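Local coordinates for GDP-perosamine synthase (Caulobacter crescentus, PDB 3BN1), which transfers the amino group of L-glutamate to GDP-4-keto-6-deoxy-D-mannose, using pyridoxal 5'-phosphate, to make GDP-perosamine for the O-antigen of lipopolysaccharide, at residues M73-G78 and C98-V103; I157-E162 and C179-F184; R210-Q215 and V228-R233; H55-N60 and I198-D203. All blocks are in the same frame, centred on the assembly; numbering follows the deposited sequence.

Overall arrangement
Three of the four contacts reach one mixed seven-stranded sheet. Contact 4 pairs strand 55-59, at one edge of the sheet, with 196-200, contact 2 pairs 155-159 with 179-183, and contact 1 lies at the far side, where strand 101-105 begins. Contacts 2 and 4 have centres about 10 Å apart and are joined by Ala-180 O and Thr-199 N, 2.9 Å apart. Contact 3 follows contact 4 along the chain, and its Arg-210 NH1 lies 2.7 Å from Ala-56 O. The active site draws on contact 2, whose Ser-183 side chain is about 6 Å from the bound 2-oxoglutarate, and on contact 3, which reaches the cofactor of the second subunit.

Contact 1: M73-G78 and C98-V103; sequences MGIGPG and CGATPV
A chi1 of -48° sets CG2 of Ile-75 opposite the backbone N and brings this methyl against Cys-98 and Ala-100, while the CG1 branch leads away from them. The Ile-75 CG2 to Ala-100 CB distance is 3.4 Å, tighter than usual van der Waals contact, and CB of Cys-98 lies 3.9 Å from the same methyl. Ala-100 CB also touches Gly-76 O at 3.4 Å, at roughly a right angle to its contact with the methyl.

Beyond these apolar groups the backbones meet through carbonyl oxygens. Pro-77 CA approaches Gly-99 O at 3.2 Å in a nearly straight CA-H...O contact, 171° at the hydrogen, and Pro-77 CD lies 3.3 Å from Cys-98 O. A water links the two backbones: it accepts from Gly-78 N at 3.1 Å, donates to Gly-99 O at 2.9 Å and bonds Thr-101 OG1.

Helix 62-72 backs the apolar side, where Leu-70 touches both Ile-75 and Cys-98. Gly-74 and Gly-99, both at positive phi, close their helices in Schellman motifs. Two helix-to-strand turns therefore pack side by side, leading into the adjacent parallel strands 80-84 and 101-105 of the alpha/beta aminotransferase fold.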
# COMPACT_ATOMS: atom_id res chain seq x y z
N MET A 73 -9.61 7.82 -13.12
CA MET A 73 -10.26 8.89 -13.86
C MET A 73 -9.39 9.35 -15.03
O MET A 73 -9.72 10.28 -15.75
CB MET A 73 -10.48 10.09 -12.98
CG MET A 73 -11.26 9.73 -11.75
SD MET A 73 -11.86 11.25 -11.02
CE MET A 73 -10.45 11.74 -10.21
N GLY A 74 -8.25 8.71 -15.21
CA GLY A 74 -7.42 9.09 -16.34
C GLY A 74 -6.52 10.31 -16.15
O GLY A 74 -6.05 10.81 -17.16
N ILE A 75 -6.21 10.75 -14.93
CA ILE A 75 -5.28 11.91 -14.74
C ILE A 75 -3.84 11.48 -15.01
O ILE A 75 -3.41 10.42 -14.60
CB ILE A 75 -5.35 12.50 -13.32
CG1 ILE A 75 -6.81 12.71 -12.91
CG2 ILE A 75 -4.25 13.63 -13.00
CD1 ILE A 75 -7.53 13.81 -13.65
N GLY A 76 -3.12 12.28 -15.77
CA GLY A 76 -1.80 11.90 -16.18
C GLY A 76 -0.95 13.10 -16.53
O GLY A 76 -1.26 14.25 -16.20
N PRO A 77 0.18 12.82 -17.17
CA PRO A 77 1.13 13.88 -17.51
C PRO A 77 0.45 14.94 -18.32
O PRO A 77 -0.29 14.63 -19.25
CB PRO A 77 2.20 13.18 -18.36
CG PRO A 77 2.11 11.73 -17.92
CD PRO A 77 0.72 11.46 -17.36
N GLY A 78 0.72 16.20 -17.98
CA GLY A 78 0.17 17.34 -18.70
C GLY A 78 -1.11 17.89 -18.07
O GLY A 78 -1.48 19.04 -18.28
N CYS A 98 0.71 10.97 -10.49
CA CYS A 98 0.16 10.71 -11.84
C CYS A 98 1.05 11.35 -12.86
O CYS A 98 0.91 11.07 -14.04
CB CYS A 98 -1.25 11.29 -12.02
SG CYS A 98 -2.37 10.51 -10.83
N GLY A 99 1.96 12.20 -12.42
CA GLY A 99 2.82 12.94 -13.33
C GLY A 99 1.98 14.16 -13.73
O GLY A 99 2.27 14.85 -14.73
N ALA A 100 0.94 14.45 -12.96
CA ALA A 100 0.13 15.63 -13.25
C ALA A 100 0.58 16.77 -12.31
O ALA A 100 1.44 16.60 -11.40
CB ALA A 100 -1.34 15.32 -13.02
N THR A 101 0.09 17.97 -12.64
CA THR A 101 0.41 19.22 -11.92
C THR A 101 -0.70 19.74 -10.99
O THR A 101 -1.80 20.12 -11.41
CB THR A 101 0.65 20.28 -12.97
OG1 THR A 101 1.73 19.85 -13.83
CG2 THR A 101 0.94 21.55 -12.31
N PRO A 102 -0.36 19.84 -9.72
CA PRO A 102 -1.25 20.36 -8.68
C PRO A 102 -1.36 21.89 -8.96
O PRO A 102 -0.37 22.54 -9.33
CB PRO A 102 -0.43 20.12 -7.41
CG PRO A 102 0.50 19.04 -7.80
CD PRO A 102 0.93 19.43 -9.14
N VAL A 103 -2.56 22.46 -8.82
CA VAL A 103 -2.80 23.90 -9.02
C VAL A 103 -3.53 24.33 -7.77
O VAL A 103 -4.70 23.97 -7.50
CB VAL A 103 -3.62 24.20 -10.30
CG1 VAL A 103 -4.02 25.71 -10.40
CG2 VAL A 103 -2.79 23.75 -11.52
O HOH W 1 2.11 17.59 -15.55

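Contact 2: I157-E162 and C179-F184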
# COMPACT_ATOMS: atom_id res chain seq x y z
N ILE A 157 -13.09 15.30 -7.30
CA ILE A 157 -12.82 14.16 -6.48
C ILE A 157 -12.71 14.66 -5.06
O ILE A 157 -11.89 15.55 -4.76
CB ILE A 157 -11.50 13.47 -6.86
CG1 ILE A 157 -11.12 12.47 -5.76
CG2 ILE A 157 -10.41 14.54 -7.19
CD1 ILE A 157 -9.75 11.85 -5.91
N GLU A 158 -13.56 14.15 -4.19
CA GLU A 158 -13.48 14.63 -2.80
C GLU A 158 -12.37 13.89 -2.03
O GLU A 158 -12.32 12.63 -1.94
CB GLU A 158 -14.75 14.30 -2.04
CG GLU A 158 -16.13 14.74 -2.63
CD GLU A 158 -17.29 13.97 -1.87
OE1 GLU A 158 -17.34 14.09 -0.61
OE2 GLU A 158 -18.06 13.21 -2.52
N ASP A 159 -11.48 14.67 -1.43
CA ASP A 159 -10.55 14.03 -0.49
C ASP A 159 -11.36 14.06 0.80
O ASP A 159 -11.40 15.07 1.54
CB ASP A 159 -9.28 14.84 -0.25
CG ASP A 159 -8.31 14.09 0.64
OD1 ASP A 159 -8.70 13.07 1.27
OD2 ASP A 159 -7.12 14.49 0.67
N ALA A 160 -12.07 12.97 1.09
CA ALA A 160 -12.92 12.97 2.29
C ALA A 160 -12.26 12.26 3.47
O ALA A 160 -12.97 11.77 4.35
CB ALA A 160 -14.26 12.30 1.98
N ALA A 161 -10.93 12.18 3.45
CA ALA A 161 -10.16 11.48 4.52
C ALA A 161 -10.55 11.79 5.95
O ALA A 161 -10.38 10.95 6.82
CB ALA A 161 -8.59 11.70 4.37
N GLU A 162 -10.98 13.01 6.21
CA GLU A 162 -11.21 13.37 7.62
C GLU A 162 -12.68 13.53 7.93
O GLU A 162 -13.02 14.06 9.00
CB GLU A 162 -10.52 14.74 7.81
CG GLU A 162 -9.08 14.68 7.26
CD GLU A 162 -8.31 16.00 7.41
OE1 GLU A 162 -8.88 17.00 7.88
OE2 GLU A 162 -7.09 16.02 7.09
N CYS A 179 -15.98 10.88 -7.60
CA CYS A 179 -15.59 9.79 -6.71
C CYS A 179 -15.04 10.49 -5.49
O CYS A 179 -15.06 11.73 -5.40
CB CYS A 179 -14.54 8.84 -7.31
SG CYS A 179 -13.06 9.76 -7.88
N ALA A 180 -14.66 9.72 -4.49
CA ALA A 180 -14.13 10.40 -3.29
C ALA A 180 -13.27 9.36 -2.61
O ALA A 180 -13.46 8.16 -2.84
CB ALA A 180 -15.26 10.73 -2.33
N THR A 181 -12.42 9.83 -1.69
CA THR A 181 -11.57 8.90 -0.94
C THR A 181 -11.64 9.19 0.57
O THR A 181 -12.00 10.29 1.04
CB THR A 181 -10.12 8.94 -1.43
OG1 THR A 181 -9.63 10.23 -1.11
CG2 THR A 181 -10.07 8.85 -2.96
N PHE A 182 -11.35 8.12 1.30
CA PHE A 182 -11.33 8.15 2.74
C PHE A 182 -10.10 7.44 3.26
O PHE A 182 -9.53 6.55 2.61
CB PHE A 182 -12.53 7.42 3.33
CG PHE A 182 -13.84 8.03 2.96
CD1 PHE A 182 -14.47 7.68 1.75
CD2 PHE A 182 -14.45 8.93 3.83
CE1 PHE A 182 -15.68 8.29 1.39
CE2 PHE A 182 -15.72 9.42 3.58
CZ PHE A 182 -16.34 9.14 2.33
N SER A 183 -9.77 7.81 4.48
CA SER A 183 -8.61 7.25 5.18
C SER A 183 -9.04 6.59 6.50
O SER A 183 -9.79 7.17 7.29
CB SER A 183 -7.67 8.37 5.58
OG SER A 183 -6.64 7.82 6.41
N PHE A 184 -8.51 5.40 6.77
CA PHE A 184 -8.79 4.72 8.05
C PHE A 184 -7.45 4.60 8.74
O PHE A 184 -7.22 3.70 9.54
CB PHE A 184 -9.41 3.37 7.80
CG PHE A 184 -10.55 3.43 6.82
CD1 PHE A 184 -11.64 4.26 7.07
CD2 PHE A 184 -10.59 2.59 5.68
CE1 PHE A 184 -12.73 4.31 6.17
CE2 PHE A 184 -11.65 2.65 4.77
CZ PHE A 184 -12.74 3.50 5.02
O HOH W 2 -8.08 10.20 1.05
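Strands 157-159 and 179-183 run parallel, 15° apart, with Glu-158 N donating to Cys-179 O at 3.1 Å and Thr-181 N to Glu-158 O at 2.8 Å. Past Asp-159 only a weak bond continues the pairing, Ala-160 N to Thr-181 O.

On the face carrying Ile-157 and Asp-159, Ile-157 CG1 rests on Cys-179 SG at 3.9 Å. Asp-159, with CG anti to the backbone N (chi1 -176°), reaches forward and closes an Asx turn as its OD1 accepts from Ala-161 N, 31° out of the carboxylate plane. A water that donates to Asp-159 OD1 and lies 2.7 Å from Thr-181 OG1 bridges the two side chains, while OD2 of Asp-159 bonds Ser-91.

On the other face Ala-180 CB packs against Glu-158 CB at 3.6 Å. The buried Glu-158 carboxylate is gripped by His-134 and the backbone N atoms of Gly-174, Leu-176 and Gly-177.

Beyond the paired residues, Ala-160 CB sits over one face of the Phe-182 ring, 3.9 Å from its centroid and displaced toward the rim, a CH-pi contact; Ala-161 CB meets Ser-183 CB.

Both segments then enter the active site: Ser-183 OG bonds the phosphate and also pairs with Phe-185 N, and Glu-162 OE2 bonds O3, of the pyridoxal phosphate carried by modified residue 188. This is the cofactor site at the C-terminal ends of parallel strands in the aspartate aminotransferase fold.

Contact 3: R210-Q215 and V228-R233. With ACT (acetate ion), chain E.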
# COMPACT_ATOMS: atom_id res chain seq x y z
N ARG A 210 -11.16 -1.22 -9.60
CA ARG A 210 -10.86 -2.56 -9.11
C ARG A 210 -9.77 -3.22 -9.97
O ARG A 210 -8.90 -3.94 -9.45
CB ARG A 210 -12.11 -3.44 -8.98
CG ARG A 210 -13.35 -2.70 -8.53
CD ARG A 210 -14.30 -3.62 -7.74
NE ARG A 210 -15.40 -2.92 -7.03
CZ ARG A 210 -15.43 -2.70 -5.72
NH1 ARG A 210 -16.47 -2.05 -5.22
NH2 ARG A 210 -14.47 -3.14 -4.89
N LEU A 211 -9.79 -2.93 -11.27
CA LEU A 211 -8.76 -3.45 -12.19
C LEU A 211 -7.34 -3.04 -11.74
O LEU A 211 -6.42 -3.88 -11.60
CB LEU A 211 -9.01 -2.93 -13.61
CG LEU A 211 -8.00 -3.57 -14.59
CD1 LEU A 211 -8.04 -5.09 -14.68
CD2 LEU A 211 -8.30 -2.96 -15.95
N LEU A 212 -7.17 -1.74 -11.53
CA LEU A 212 -5.84 -1.19 -11.10
C LEU A 212 -5.43 -1.61 -9.70
O LEU A 212 -4.26 -1.87 -9.44
CB LEU A 212 -5.88 0.33 -11.11
CG LEU A 212 -6.00 0.95 -12.51
CD1 LEU A 212 -6.54 2.40 -12.41
CD2 LEU A 212 -4.59 0.95 -13.22
N ARG A 213 -6.39 -1.67 -8.81
CA ARG A 213 -6.13 -2.05 -7.42
C ARG A 213 -5.50 -3.43 -7.35
O ARG A 213 -4.61 -3.67 -6.54
CB ARG A 213 -7.45 -2.08 -6.64
CG ARG A 213 -7.20 -2.42 -5.15
CD ARG A 213 -8.48 -2.50 -4.36
NE ARG A 213 -9.34 -3.57 -4.85
CZ ARG A 213 -10.54 -3.89 -4.34
NH1 ARG A 213 -11.09 -3.28 -3.26
NH2 ARG A 213 -11.23 -4.85 -4.93
N GLY A 214 -6.01 -4.32 -8.19
CA GLY A 214 -5.61 -5.73 -8.23
C GLY A 214 -4.53 -6.06 -9.24
O GLY A 214 -4.64 -7.04 -10.00
N GLN A 215 -3.45 -5.27 -9.15
CA GLN A 215 -2.26 -5.43 -9.98
C GLN A 215 -2.56 -5.37 -11.46
O GLN A 215 -1.75 -5.84 -12.23
CB GLN A 215 -1.51 -6.71 -9.67
CG GLN A 215 -1.00 -6.78 -8.21
CD GLN A 215 0.38 -6.20 -8.02
OE1 GLN A 215 0.75 -5.28 -8.74
NE2 GLN A 215 1.21 -6.84 -7.17
N VAL A 228 -1.03 -1.68 -16.73
CA VAL A 228 -0.09 -1.57 -15.61
C VAL A 228 -0.93 -1.16 -14.41
O VAL A 228 -1.64 -0.18 -14.54
CB VAL A 228 0.91 -0.47 -15.84
CG1 VAL A 228 1.67 -0.20 -14.49
CG2 VAL A 228 1.83 -0.87 -16.91
N GLY A 229 -0.95 -1.95 -13.33
CA GLY A 229 -1.72 -1.65 -12.12
C GLY A 229 -0.78 -1.60 -10.93
O GLY A 229 0.45 -1.35 -11.06
N PHE A 230 -1.40 -1.68 -9.75
CA PHE A 230 -0.72 -1.48 -8.46
C PHE A 230 -1.14 -2.53 -7.49
O PHE A 230 -2.09 -3.30 -7.74
CB PHE A 230 -1.18 -0.17 -7.86
CG PHE A 230 -1.12 0.98 -8.82
CD1 PHE A 230 0.10 1.52 -9.15
CD2 PHE A 230 -2.30 1.52 -9.40
CE1 PHE A 230 0.20 2.57 -10.04
CE2 PHE A 230 -2.21 2.55 -10.33
CZ PHE A 230 -0.95 3.07 -10.66
N ASN A 231 -0.46 -2.53 -6.36
CA ASN A 231 -0.88 -3.44 -5.29
C ASN A 231 -1.42 -2.53 -4.18
O ASN A 231 -0.70 -2.09 -3.28
CB ASN A 231 0.15 -4.46 -4.74
CG ASN A 231 -0.46 -5.32 -3.64
OD1 ASN A 231 -1.63 -5.08 -3.22
ND2 ASN A 231 0.32 -6.27 -3.09
N TYR A 232 -2.71 -2.23 -4.31
CA TYR A 232 -3.30 -1.32 -3.35
C TYR A 232 -4.47 -1.97 -2.63
O TYR A 232 -5.36 -1.29 -2.20
CB TYR A 232 -3.79 -0.06 -4.08
CG TYR A 232 -2.69 0.91 -4.56
CD1 TYR A 232 -1.37 0.79 -4.14
CD2 TYR A 232 -3.00 1.89 -5.51
CE1 TYR A 232 -0.38 1.70 -4.58
CE2 TYR A 232 -2.06 2.82 -5.92
CZ TYR A 232 -0.77 2.73 -5.42
OH TYR A 232 0.12 3.65 -5.88
N ARG A 233 -4.48 -3.29 -2.54
CA ARG A 233 -5.61 -3.99 -1.93
C ARG A 233 -5.59 -3.93 -0.43
O ARG A 233 -4.54 -4.03 0.18
CB ARG A 233 -5.54 -5.48 -2.27
CG ARG A 233 -5.43 -5.72 -3.75
CD ARG A 233 -5.15 -7.21 -4.03
NE ARG A 233 -3.76 -7.60 -3.72
CZ ARG A 233 -2.91 -8.19 -4.58
NH1 ARG A 233 -3.31 -8.51 -5.82
NH2 ARG A 233 -1.67 -8.55 -4.19
C ACT E . -0.05 -10.44 -6.24
O ACT E . 0.39 -9.40 -5.66
OXT ACT E . -1.29 -10.46 -6.78
CH3 ACT E . 0.82 -11.65 -6.36
O HOH W 3 -0.08 -4.66 -14.22
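The guanidinium of Arg-233 meets a bound acetate at its edge, near the plane, with NH2 donating to acetate O at 2.7 Å and NH1 to OXT at 3.0 Å, a two-point grip on the anion, which is twisted against the guanidinium. Gln-215 NE2 adds a third bond, to acetate O. The Gln-215 amide stands 77° from the guanidinium plane, while Gln-215 CG lies 3.7 Å from Arg-233 NH1; a bend at chi2 (-90°) folds the amide back across the Asn-231 side chain, NE2 lying 3.6 Å from Asn-231 CB. The Tyr-232 ring has Phe-230 CB over the centre of one face, and Phe-230 CE2 in turn touches Leu-212 CD2 at 4.1 Å.

Three backbone bonds hold the helix end to the loop. Leu-212 O accepts from Phe-230 N at 2.9 Å, Arg-213 O accepts from Tyr-232 N at 3.3 Å, and Gln-215 N donates to Phe-230 O at 2.8 Å. A water spans Gln-215 O and Gly-229 N.

Arg-213 CG packs on the Tyr-232 carbonyl, and a bend at chi3 (63°) turns its guanidinium to a salt bridge with Glu-44. Glu-194 of the second subunit forms a salt bridge with Arg-233 NE, Thr-63 of that subunit bonds Gln-215 NE2, and Asn-231 ND2 bonds the cofactor-bearing side chain of that subunit. A loop from one subunit thus completes the pyridoxal phosphate site of the other, as in dimeric aminotransferases of the aspartate aminotransferase fold, with the acetate, probably from the crystallisation liquor, lodged beside it.

Contact 4: H55-N60 and I198-D203; sequences HAIACN and ITTNDD
At one margin of the seven-stranded sheet, strand 55-59 pairs antiparallel with strand 196-200, whose other neighbour is 179-183. His-55 and Thr-200 form one hydrogen-bonded pair: His-55 N donates to Thr-200 O at 2.9 Å and Thr-200 N returns a bond to His-55 O. Ile-57 and Ile-198 form the second, Ile-57 N reaching Ile-198 O at 2.7 Å and Ile-198 N reaching Ile-57 O at 2.8 Å. Ala-56 and Thr-199 make the non-hydrogen-bonded pair between them. Ile-57 CB faces Ile-198 CB at 4.2 Å, and Cys-59 SG lies 4.0 Å from Ile-198 CG1, under cover of helices 203-213 and 62-72.

With CG beside its own backbone N (chi1 -44°), the His-55 ring extends past the C-terminal end of strand 196-200 to Asp-203, at the start of helix 203-213. NE2 donates to Asp-203 OD1 at 2.9 Å and 143°; the oxygen lies in the ring plane, while the carboxylate stands 83° from it and is met on its anti side. Asp-202, at the N-cap, bonds Leu-205 N.

The bond places a proton on His-55 NE2; the carboxylate might favour a cationic ring, though Lys-54, in a salt bridge with the same oxygen, would offset part of that effect.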
# COMPACT_ATOMS: atom_id res chain seq x y z
N HIS A 55 -20.86 2.13 -5.25
CA HIS A 55 -19.64 1.36 -5.07
C HIS A 55 -18.71 1.87 -4.03
O HIS A 55 -18.56 3.07 -3.85
CB HIS A 55 -18.87 1.35 -6.37
CG HIS A 55 -19.72 1.12 -7.58
ND1 HIS A 55 -20.13 -0.13 -7.96
CD2 HIS A 55 -20.20 1.99 -8.51
CE1 HIS A 55 -20.88 -0.03 -9.05
NE2 HIS A 55 -20.91 1.24 -9.42
N ALA A 56 -17.99 0.94 -3.44
CA ALA A 56 -16.91 1.32 -2.52
C ALA A 56 -15.78 0.31 -2.74
O ALA A 56 -15.99 -0.92 -2.79
CB ALA A 56 -17.36 1.36 -1.11
N ILE A 57 -14.59 0.86 -2.98
CA ILE A 57 -13.37 0.10 -3.27
C ILE A 57 -12.34 0.28 -2.17
O ILE A 57 -11.77 1.36 -2.01
CB ILE A 57 -12.79 0.58 -4.66
CG1 ILE A 57 -13.77 0.35 -5.84
CG2 ILE A 57 -11.50 -0.22 -5.00
CD1 ILE A 57 -14.82 1.48 -6.12
N ALA A 58 -12.16 -0.77 -1.37
CA ALA A 58 -11.27 -0.80 -0.22
C ALA A 58 -9.82 -0.88 -0.70
O ALA A 58 -9.46 -1.68 -1.54
CB ALA A 58 -11.57 -2.01 0.61
N CYS A 59 -8.98 -0.04 -0.13
CA CYS A 59 -7.55 0.08 -0.54
C CYS A 59 -6.68 -0.03 0.70
O CYS A 59 -7.15 0.08 1.84
CB CYS A 59 -7.41 1.52 -1.05
SG CYS A 59 -8.36 1.85 -2.57
N ASN A 60 -5.38 -0.14 0.49
CA ASN A 60 -4.53 -0.25 1.65
C ASN A 60 -4.25 1.00 2.46
O ASN A 60 -3.76 0.91 3.58
CB ASN A 60 -3.29 -1.08 1.36
CG ASN A 60 -2.52 -0.60 0.14
OD1 ASN A 60 -1.47 -1.15 -0.19
ND2 ASN A 60 -3.05 0.39 -0.55
N ILE A 198 -12.37 4.06 -1.70
CA ILE A 198 -12.87 4.99 -2.74
C ILE A 198 -14.37 4.75 -2.90
O ILE A 198 -14.80 3.58 -2.98
CB ILE A 198 -12.24 4.75 -4.16
CG1 ILE A 198 -10.72 4.70 -4.05
CG2 ILE A 198 -12.75 5.80 -5.20
CD1 ILE A 198 -10.07 4.19 -5.31
N THR A 199 -15.15 5.83 -3.03
CA THR A 199 -16.58 5.72 -3.26
C THR A 199 -16.94 6.39 -4.59
O THR A 199 -16.28 7.32 -5.04
CB THR A 199 -17.42 6.30 -2.12
OG1 THR A 199 -17.07 7.66 -1.93
CG2 THR A 199 -17.24 5.53 -0.82
N THR A 200 -17.89 5.76 -5.28
CA THR A 200 -18.34 6.24 -6.55
C THR A 200 -19.65 5.65 -6.99
O THR A 200 -20.05 4.58 -6.55
CB THR A 200 -17.30 6.07 -7.66
OG1 THR A 200 -17.71 6.84 -8.80
CG2 THR A 200 -17.19 4.57 -8.12
N ASN A 201 -20.37 6.39 -7.83
CA ASN A 201 -21.61 5.82 -8.35
C ASN A 201 -21.41 5.26 -9.75
O ASN A 201 -22.18 4.43 -10.16
CB ASN A 201 -22.77 6.82 -8.31
CG ASN A 201 -23.38 6.95 -6.89
OD1 ASN A 201 -23.76 5.96 -6.27
ND2 ASN A 201 -23.40 8.17 -6.37
N ASP A 202 -20.35 5.68 -10.47
CA ASP A 202 -20.09 5.28 -11.84
C ASP A 202 -19.54 3.88 -11.96
O ASP A 202 -18.47 3.58 -11.44
CB ASP A 202 -19.14 6.22 -12.52
CG ASP A 202 -18.89 5.83 -13.96
OD1 ASP A 202 -19.79 6.09 -14.78
OD2 ASP A 202 -17.82 5.25 -14.25
N ASP A 203 -20.26 3.02 -12.66
CA ASP A 203 -19.86 1.61 -12.73
C ASP A 203 -18.55 1.42 -13.44
O ASP A 203 -17.79 0.51 -13.19
CB ASP A 203 -20.85 0.80 -13.56
CG ASP A 203 -22.23 0.64 -12.93
OD1 ASP A 203 -22.50 1.07 -11.79
OD2 ASP A 203 -23.08 0.05 -13.60